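Long-range contacts in glucose-6-phosphate dehydrogenase (Trypanosoma cruzi, PDB 5AQ1), which catalyses the NADP-dependent oxidation of glucose 6-phosphate to 6-phosphogluconolactone, the first step of the oxidative pentose phosphate pathway, thereby supplying NADPH: residues T391-V397 and Y407-T411; W235-I240 and D354-V359; V301-V306 and L349-N353. All coordinates share one frame; numbering follows the deposited sequence.

Interaction 1 (T391-V397 and Y407-T411)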
# COMPACT_ATOMS: atom_id res chain seq x y z
N THR B 391 7.72 0.54 22.18
CA THR B 391 6.42 0.11 21.70
C THR B 391 6.49 -1.39 21.46
O THR B 391 7.55 -2.00 21.58
CB THR B 391 5.98 0.88 20.43
OG1 THR B 391 4.61 0.59 20.13
CG2 THR B 391 6.85 0.52 19.22
N GLN B 392 5.35 -1.98 21.13
CA GLN B 392 5.28 -3.40 20.81
C GLN B 392 4.22 -3.61 19.75
O GLN B 392 3.49 -2.68 19.39
CB GLN B 392 5.01 -4.27 22.05
CG GLN B 392 4.38 -3.54 23.23
CD GLN B 392 4.70 -4.15 24.58
OE1 GLN B 392 3.81 -4.22 25.42
NE2 GLN B 392 5.94 -4.59 24.81
N ARG B 393 4.15 -4.82 19.23
CA ARG B 393 3.28 -5.12 18.11
C ARG B 393 1.82 -4.85 18.45
O ARG B 393 1.34 -5.28 19.49
CB ARG B 393 3.44 -6.57 17.69
CG ARG B 393 4.75 -6.86 17.00
CD ARG B 393 4.85 -8.34 16.67
NE ARG B 393 6.04 -8.66 15.88
CZ ARG B 393 6.33 -9.87 15.43
NH1 ARG B 393 5.54 -10.91 15.70
NH2 ARG B 393 7.44 -10.06 14.72
N ASN B 394 1.13 -4.13 17.56
CA ASN B 394 -0.32 -4.04 17.64
C ASN B 394 -0.93 -5.42 17.43
O ASN B 394 -0.32 -6.29 16.80
CB ASN B 394 -0.88 -3.08 16.58
CG ASN B 394 -0.41 -1.64 16.76
OD1 ASN B 394 -0.50 -0.86 15.82
ND2 ASN B 394 0.10 -1.29 17.94
N GLU B 395 -2.13 -5.61 17.94
CA GLU B 395 -2.80 -6.89 17.83
C GLU B 395 -4.31 -6.69 17.85
O GLU B 395 -4.84 -6.04 18.75
CB GLU B 395 -2.37 -7.79 18.99
CG GLU B 395 -2.43 -9.27 18.68
CD GLU B 395 -2.16 -10.12 19.91
OE1 GLU B 395 -2.80 -9.89 20.95
OE2 GLU B 395 -1.30 -11.01 19.84
N LEU B 396 -4.99 -7.20 16.83
CA LEU B 396 -6.44 -7.28 16.85
C LEU B 396 -6.82 -8.62 17.47
O LEU B 396 -6.37 -9.67 17.00
CB LEU B 396 -7.03 -7.16 15.44
CG LEU B 396 -8.56 -7.19 15.34
CD1 LEU B 396 -9.19 -6.02 16.08
CD2 LEU B 396 -8.97 -7.19 13.88
N VAL B 397 -7.63 -8.57 18.51
CA VAL B 397 -8.06 -9.77 19.21
C VAL B 397 -9.57 -9.92 19.08
O VAL B 397 -10.32 -9.04 19.49
CB VAL B 397 -7.68 -9.71 20.70
CG1 VAL B 397 -8.07 -11.00 21.40
CG2 VAL B 397 -6.19 -9.43 20.84
N TYR B 407 -11.19 -6.48 20.52
CA TYR B 407 -10.37 -5.35 20.95
C TYR B 407 -9.05 -5.24 20.20
O TYR B 407 -8.52 -6.23 19.70
CB TYR B 407 -10.14 -5.36 22.47
CG TYR B 407 -9.52 -6.63 23.04
CD1 TYR B 407 -10.31 -7.71 23.42
CD2 TYR B 407 -8.15 -6.72 23.25
CE1 TYR B 407 -9.75 -8.86 23.96
CE2 TYR B 407 -7.58 -7.86 23.79
CZ TYR B 407 -8.38 -8.93 24.14
OH TYR B 407 -7.81 -10.06 24.68
N LEU B 408 -8.56 -4.00 20.10
CA LEU B 408 -7.34 -3.68 19.38
C LEU B 408 -6.27 -3.20 20.36
O LEU B 408 -6.40 -2.12 20.96
CB LEU B 408 -7.63 -2.59 18.34
CG LEU B 408 -6.46 -2.08 17.52
CD1 LEU B 408 -5.88 -3.19 16.65
CD2 LEU B 408 -6.91 -0.90 16.67
N LYS B 409 -5.23 -4.00 20.53
CA LYS B 409 -4.14 -3.66 21.43
C LYS B 409 -3.18 -2.73 20.72
O LYS B 409 -2.72 -3.03 19.62
CB LYS B 409 -3.40 -4.92 21.87
CG LYS B 409 -4.26 -5.91 22.63
CD LYS B 409 -3.51 -7.22 22.88
CE LYS B 409 -2.50 -7.08 24.00
NZ LYS B 409 -1.75 -8.35 24.21
N LEU B 410 -2.87 -1.60 21.36
CA LEU B 410 -1.94 -0.64 20.80
C LEU B 410 -1.16 0.08 21.90
O LEU B 410 -1.42 -0.11 23.09
CB LEU B 410 -2.65 0.36 19.88
CG LEU B 410 -4.08 0.82 20.19
CD1 LEU B 410 -4.18 1.45 21.56
CD2 LEU B 410 -4.55 1.81 19.14
N THR B 411 -0.17 0.87 21.49
CA THR B 411 0.66 1.63 22.41
C THR B 411 0.13 3.06 22.54
O THR B 411 -0.30 3.67 21.56
CB THR B 411 2.12 1.64 21.94
OG1 THR B 411 2.61 0.30 21.92
CG2 THR B 411 2.99 2.48 22.86
O HOH W 1 1.22 -2.00 20.67
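In the beta hairpin that pairs strand 395-401 with strand 405-413, Val397 and Tyr407 form an antiparallel hydrogen-bonded pair. Val397 N reaches Tyr407 O at 2.8 Å, and Tyr407 N returns a bond of 2.9 Å to Val397 O. With CG of Tyr407 placed between its own N and carbonyl carbon (chi1 56°), the ring leans over its neighbour. Val397 CB then lies over one ring face, 3.7 Å from the Tyr407 ring centroid, a CH-pi contact that suits a branched aliphatic residue beside a flat ring. On this same face of the sheet, Glu395 and Lys409 run side by side above a bond of 2.7 Å from Lys409 N to Glu395 O. Their charges make a long salt bridge, Glu395 OE1 to Lys409 NZ 3.8 Å, while Tyr506, Gln379 and Arg377 also hold the carboxylate. Leu396 and Leu408 occupy the other face, where Val230 of the second subunit packs on Leu408. Past the paired strands, a water donates to Gln392 O at 2.7 Å and lies 3.0 Å from Thr411 OG1. Backbone bonds thus fix the register, whereas the diverging end is joined by water and by Thr391 and Asn394, whose side chains also bond Ala227 O and Val230 N of the second subunit.

Interaction 2 (W235-I240 and D354-V359)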
# COMPACT_ATOMS: atom_id res chain seq x y z
N TRP B 235 -5.15 -5.86 5.82
CA TRP B 235 -5.33 -7.31 5.90
C TRP B 235 -4.47 -8.11 4.92
O TRP B 235 -4.97 -8.88 4.11
CB TRP B 235 -6.81 -7.67 5.74
CG TRP B 235 -7.20 -8.82 6.60
CD1 TRP B 235 -7.08 -10.15 6.30
CD2 TRP B 235 -7.76 -8.76 7.92
NE1 TRP B 235 -7.54 -10.91 7.34
CE2 TRP B 235 -7.96 -10.08 8.35
CE3 TRP B 235 -8.11 -7.71 8.77
CZ2 TRP B 235 -8.51 -10.39 9.60
CZ3 TRP B 235 -8.66 -8.01 10.01
CH2 TRP B 235 -8.85 -9.34 10.42
N ASN B 236 -3.15 -7.93 5.01
CA ASN B 236 -2.22 -8.62 4.13
C ASN B 236 -0.82 -8.65 4.74
O ASN B 236 -0.60 -8.10 5.82
CB ASN B 236 -2.21 -7.95 2.76
CG ASN B 236 -1.82 -6.49 2.83
OD1 ASN B 236 -0.83 -6.14 3.47
ND2 ASN B 236 -2.59 -5.63 2.18
N SER B 237 0.12 -9.28 4.04
CA SER B 237 1.46 -9.51 4.58
C SER B 237 2.30 -8.24 4.78
O SER B 237 3.34 -8.29 5.44
CB SER B 237 2.23 -10.49 3.69
OG SER B 237 2.61 -9.87 2.48
N ASN B 238 1.87 -7.12 4.20
CA ASN B 238 2.56 -5.84 4.41
C ASN B 238 2.44 -5.33 5.84
O ASN B 238 3.38 -4.73 6.36
CB ASN B 238 2.02 -4.76 3.47
CG ASN B 238 2.22 -5.10 2.00
OD1 ASN B 238 3.04 -5.96 1.66
ND2 ASN B 238 1.49 -4.42 1.13
N SER B 239 1.28 -5.56 6.46
CA SER B 239 1.00 -5.09 7.82
C SER B 239 0.93 -6.21 8.86
O SER B 239 1.21 -5.97 10.04
CB SER B 239 -0.31 -4.30 7.83
OG SER B 239 -0.22 -3.12 7.06
N ILE B 240 0.57 -7.42 8.44
CA ILE B 240 0.39 -8.54 9.37
C ILE B 240 1.66 -9.37 9.49
O ILE B 240 2.22 -9.82 8.48
CB ILE B 240 -0.80 -9.43 8.97
CG1 ILE B 240 -2.10 -8.64 9.07
CG2 ILE B 240 -0.87 -10.66 9.86
CD1 ILE B 240 -3.31 -9.35 8.49
N ASP B 354 -0.40 -14.20 -2.73
CA ASP B 354 0.25 -12.90 -2.64
C ASP B 354 -0.21 -12.07 -1.44
O ASP B 354 0.54 -11.25 -0.93
CB ASP B 354 0.05 -12.14 -3.94
CG ASP B 354 0.71 -12.85 -5.11
OD1 ASP B 354 1.96 -12.91 -5.14
OD2 ASP B 354 -0.02 -13.35 -6.00
N ARG B 355 -1.43 -12.31 -0.97
CA ARG B 355 -1.91 -11.65 0.24
C ARG B 355 -1.16 -12.14 1.48
O ARG B 355 -0.90 -11.35 2.39
CB ARG B 355 -3.41 -11.88 0.41
CG ARG B 355 -4.02 -11.20 1.63
CD ARG B 355 -5.50 -11.51 1.74
NE ARG B 355 -6.27 -10.87 0.68
CZ ARG B 355 -6.77 -9.64 0.75
NH1 ARG B 355 -6.59 -8.87 1.83
NH2 ARG B 355 -7.45 -9.16 -0.28
N TRP B 356 -0.82 -13.43 1.50
CA TRP B 356 -0.39 -14.09 2.74
C TRP B 356 1.03 -14.66 2.74
O TRP B 356 1.45 -15.25 3.74
CB TRP B 356 -1.37 -15.22 3.08
CG TRP B 356 -2.72 -14.72 3.41
CD1 TRP B 356 -3.88 -14.98 2.74
CD2 TRP B 356 -3.07 -13.86 4.50
NE1 TRP B 356 -4.93 -14.34 3.36
CE2 TRP B 356 -4.46 -13.64 4.44
CE3 TRP B 356 -2.33 -13.25 5.53
CZ2 TRP B 356 -5.13 -12.84 5.36
CZ3 TRP B 356 -3.00 -12.46 6.45
CH2 TRP B 356 -4.39 -12.26 6.35
N HIS B 357 1.77 -14.48 1.66
CA HIS B 357 3.12 -15.03 1.58
C HIS B 357 3.99 -14.56 2.74
O HIS B 357 4.07 -13.35 3.02
CB HIS B 357 3.80 -14.67 0.25
CG HIS B 357 5.19 -15.23 0.11
ND1 HIS B 357 5.45 -16.58 0.04
CD2 HIS B 357 6.39 -14.61 0.03
CE1 HIS B 357 6.75 -16.77 -0.08
NE2 HIS B 357 7.34 -15.59 -0.09
N GLY B 358 4.61 -15.51 3.43
CA GLY B 358 5.52 -15.21 4.53
C GLY B 358 4.86 -14.97 5.88
O GLY B 358 5.56 -14.73 6.86
N VAL B 359 3.53 -15.03 5.93
CA VAL B 359 2.80 -14.80 7.18
C VAL B 359 2.47 -16.14 7.81
O VAL B 359 1.64 -16.89 7.29
CB VAL B 359 1.49 -14.02 6.93
CG1 VAL B 359 0.78 -13.72 8.24
CG2 VAL B 359 1.77 -12.73 6.18
O HOH W 2 0.66 -9.13 0.89
O HOH W 3 5.35 -11.13 1.25
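Arg355 and Trp235 are joined by a hydrogen bond of 2.8 Å from Arg355 NH1 to Trp235 O. The carbonyl oxygen lies at the edge of the guanidinium group, close to its plane, but the donor stands 36° above the carbonyl plane. The arginine runs extended through CD and then bends at chi3, which turns it back to this oxygen, and its NE makes a salt bridge with Glu284. Ser237 N donates to Arg355 O, also at 2.8 Å, though the angle at hydrogen is a modest 133°. A water reinforces this link: it donates to Asp354 O at 2.8 Å and to Arg355 O, and lies 2.6 Å from Ser237 OG. The short hydroxyl side chain of Ser237 can thus meet a water that also bonds the facing backbone carbonyls.

These loops lead into neighbouring strands of the mixed sheet, 240-248 and 361-366, and each is shaped by a turn. In one, Asn236 OD1 accepts from Asn238 N in an Asx turn; in the other, a type II beta turn runs from Trp356 to Val359, with Gly358 at positive phi.

The two indoles stand nearly perpendicular, planes 85° apart, with Trp235 CD1 3.4 Å from Trp356 CH2. Trp235 NE1 donates to Leu281 O and Trp356 NE1 to Thr282 O, so both large rings can be buried with their polar atoms paired. Ile240 CD1 meets the edge of the Trp356 ring, 3.7 Å from CZ3. Farther along, Ile240 CG2 lies 3.8 Å from Val359 CG1, while the other branch of Val359, CG2, lies against Ser237 CB.

Interaction 3 (V301-V306 and L349-N353)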
# COMPACT_ATOMS: atom_id res chain seq x y z
N VAL B 301 -9.30 -20.23 -1.13
CA VAL B 301 -8.17 -20.00 -0.24
C VAL B 301 -7.69 -21.29 0.44
O VAL B 301 -6.49 -21.48 0.62
CB VAL B 301 -8.44 -18.88 0.81
CG1 VAL B 301 -9.43 -19.32 1.87
CG2 VAL B 301 -7.15 -18.43 1.45
N LEU B 302 -8.62 -22.17 0.81
CA LEU B 302 -8.24 -23.43 1.44
C LEU B 302 -7.41 -24.31 0.51
O LEU B 302 -6.51 -25.02 0.96
CB LEU B 302 -9.47 -24.20 1.94
CG LEU B 302 -10.15 -23.70 3.22
CD1 LEU B 302 -11.25 -24.67 3.62
CD2 LEU B 302 -9.17 -23.52 4.37
N ARG B 303 -7.68 -24.25 -0.80
CA ARG B 303 -6.89 -24.99 -1.78
C ARG B 303 -5.47 -24.41 -1.96
O ARG B 303 -4.61 -25.06 -2.56
CB ARG B 303 -7.62 -25.05 -3.13
CG ARG B 303 -8.84 -25.97 -3.10
CD ARG B 303 -9.57 -26.02 -4.43
NE ARG B 303 -8.82 -26.73 -5.47
CZ ARG B 303 -8.25 -26.18 -6.56
NH1 ARG B 303 -8.33 -24.87 -6.80
NH2 ARG B 303 -7.60 -26.95 -7.42
N GLN B 304 -5.23 -23.21 -1.43
CA GLN B 304 -3.91 -22.58 -1.46
C GLN B 304 -3.12 -22.75 -0.17
O GLN B 304 -1.99 -22.29 -0.07
CB GLN B 304 -4.08 -21.09 -1.76
CG GLN B 304 -4.71 -20.81 -3.11
CD GLN B 304 -5.02 -19.35 -3.33
OE1 GLN B 304 -4.73 -18.50 -2.48
NE2 GLN B 304 -5.61 -19.04 -4.46
N VAL B 305 -3.72 -23.40 0.83
CA VAL B 305 -3.02 -23.68 2.09
C VAL B 305 -2.07 -24.85 1.88
O VAL B 305 -2.46 -25.88 1.34
CB VAL B 305 -4.00 -24.01 3.23
CG1 VAL B 305 -3.25 -24.38 4.50
CG2 VAL B 305 -4.93 -22.83 3.49
N VAL B 306 -0.82 -24.68 2.32
CA VAL B 306 0.17 -25.75 2.22
C VAL B 306 -0.15 -26.80 3.28
O VAL B 306 -0.33 -26.46 4.45
CB VAL B 306 1.60 -25.21 2.43
CG1 VAL B 306 2.61 -26.35 2.43
CG2 VAL B 306 1.95 -24.18 1.36
N LEU B 349 0.93 -23.24 9.75
CA LEU B 349 0.52 -23.36 8.36
C LEU B 349 0.97 -22.15 7.55
O LEU B 349 1.17 -21.07 8.10
CB LEU B 349 -1.00 -23.50 8.26
CG LEU B 349 -1.63 -24.62 9.09
CD1 LEU B 349 -3.14 -24.62 8.92
CD2 LEU B 349 -1.06 -25.99 8.73
N HIS B 350 1.14 -22.36 6.25
CA HIS B 350 1.45 -21.30 5.31
C HIS B 350 0.36 -21.25 4.25
O HIS B 350 -0.03 -22.29 3.71
CB HIS B 350 2.81 -21.55 4.65
CG HIS B 350 3.92 -21.73 5.63
ND1 HIS B 350 4.43 -20.69 6.38
CD2 HIS B 350 4.63 -22.83 5.98
CE1 HIS B 350 5.40 -21.14 7.16
NE2 HIS B 350 5.54 -22.44 6.93
N VAL B 351 -0.14 -20.06 3.96
CA VAL B 351 -1.06 -19.85 2.84
C VAL B 351 -0.25 -19.28 1.69
O VAL B 351 0.26 -18.16 1.78
CB VAL B 351 -2.20 -18.89 3.22
CG1 VAL B 351 -3.21 -18.79 2.09
CG2 VAL B 351 -2.88 -19.34 4.50
N ASN B 352 -0.11 -20.05 0.61
CA ASN B 352 0.72 -19.65 -0.51
C ASN B 352 -0.03 -18.83 -1.56
O ASN B 352 -0.45 -19.35 -2.60
CB ASN B 352 1.39 -20.85 -1.17
CG ASN B 352 2.43 -20.44 -2.18
OD1 ASN B 352 3.10 -19.42 -2.02
ND2 ASN B 352 2.56 -21.22 -3.25
N ASN B 353 -0.17 -17.54 -1.28
CA ASN B 353 -0.63 -16.57 -2.26
C ASN B 353 -0.05 -15.19 -1.93
O ASN B 353 0.69 -15.04 -0.95
CB ASN B 353 -2.16 -16.56 -2.35
CG ASN B 353 -2.84 -16.00 -1.10
OD1 ASN B 353 -2.23 -15.27 -0.32
ND2 ASN B 353 -4.11 -16.31 -0.94
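Gln304 OE1 accepts a hydrogen bond of 2.7 Å from Asn353 ND2, the shortest polar link between 301-306 and 349-353. The two side chains cross at about a right angle, with amide planes 85° apart. The donor lies nearly in line with the side-chain CD=OE1 bond of Gln304, although OE1 is somewhat tilted from the Asn353 amide plane. Gln304 extends beyond CG, which gives it the length to cross to the other segment. The shorter amide of Asn353 also works within its own loop, since its OD1 accepts from Trp356 N. One asparagine therefore uses its donor to hold the facing chain and its acceptor to shape the turn that follows.

Two backbone bonds continue the contact along the chain, the first to Gln304 O itself. Asn352 N donates to Gln304 O at 3.0 Å, and Val306 N to His350 O at 2.9 Å, the latter almost straight at 172°. Between them Val305 and Val351 come together, CA to CA 4.4 Å. Their branches meet loosely, Val305 CG2 to Val351 CG2 4.2 Å, while CG1 of Val351 turns to Val301 CG2 at 4.0 Å. Compact branched side chains suit this buried side, where Ile469 packs on Val305 and Phe361 on Val351. Towards the third subunit the character changes: Asn352 O accepts from Arg385 NE of that subunit, and Gln304 and Asn353 pack on the same arginine.

Val305 and Val351 form a single, isolated beta bridge. It ties the chain leaving helix 291-302, through a type I turn from Leu302 to Val305, to the loop beyond strand 344-349, where Asn352 centres an inverse gamma turn.

All three contacts belong to the C-terminal domain. Interaction 1 is the most buried and the only one built on regular strand pairing, with a water joining its chains beyond the strands. Interactions 2 and 3 are partly buried loop contacts: interaction 2 uses a guanidinium group and waters, interaction 3 a pair of side-chain amides. These two adjoin, their centres about 12 Å apart, and share the connection between strands 344-349 and 361-366: interaction 3 lies nested inside the loop closed by interaction 2, and Val351 packs on Trp356. Interaction 1 meets interaction 2 where Leu396 packs on Trp235, but does not touch interaction 3. Interactions 1 and 2 both border the second subunit, whereas interactions 2 and 3 both reach the third.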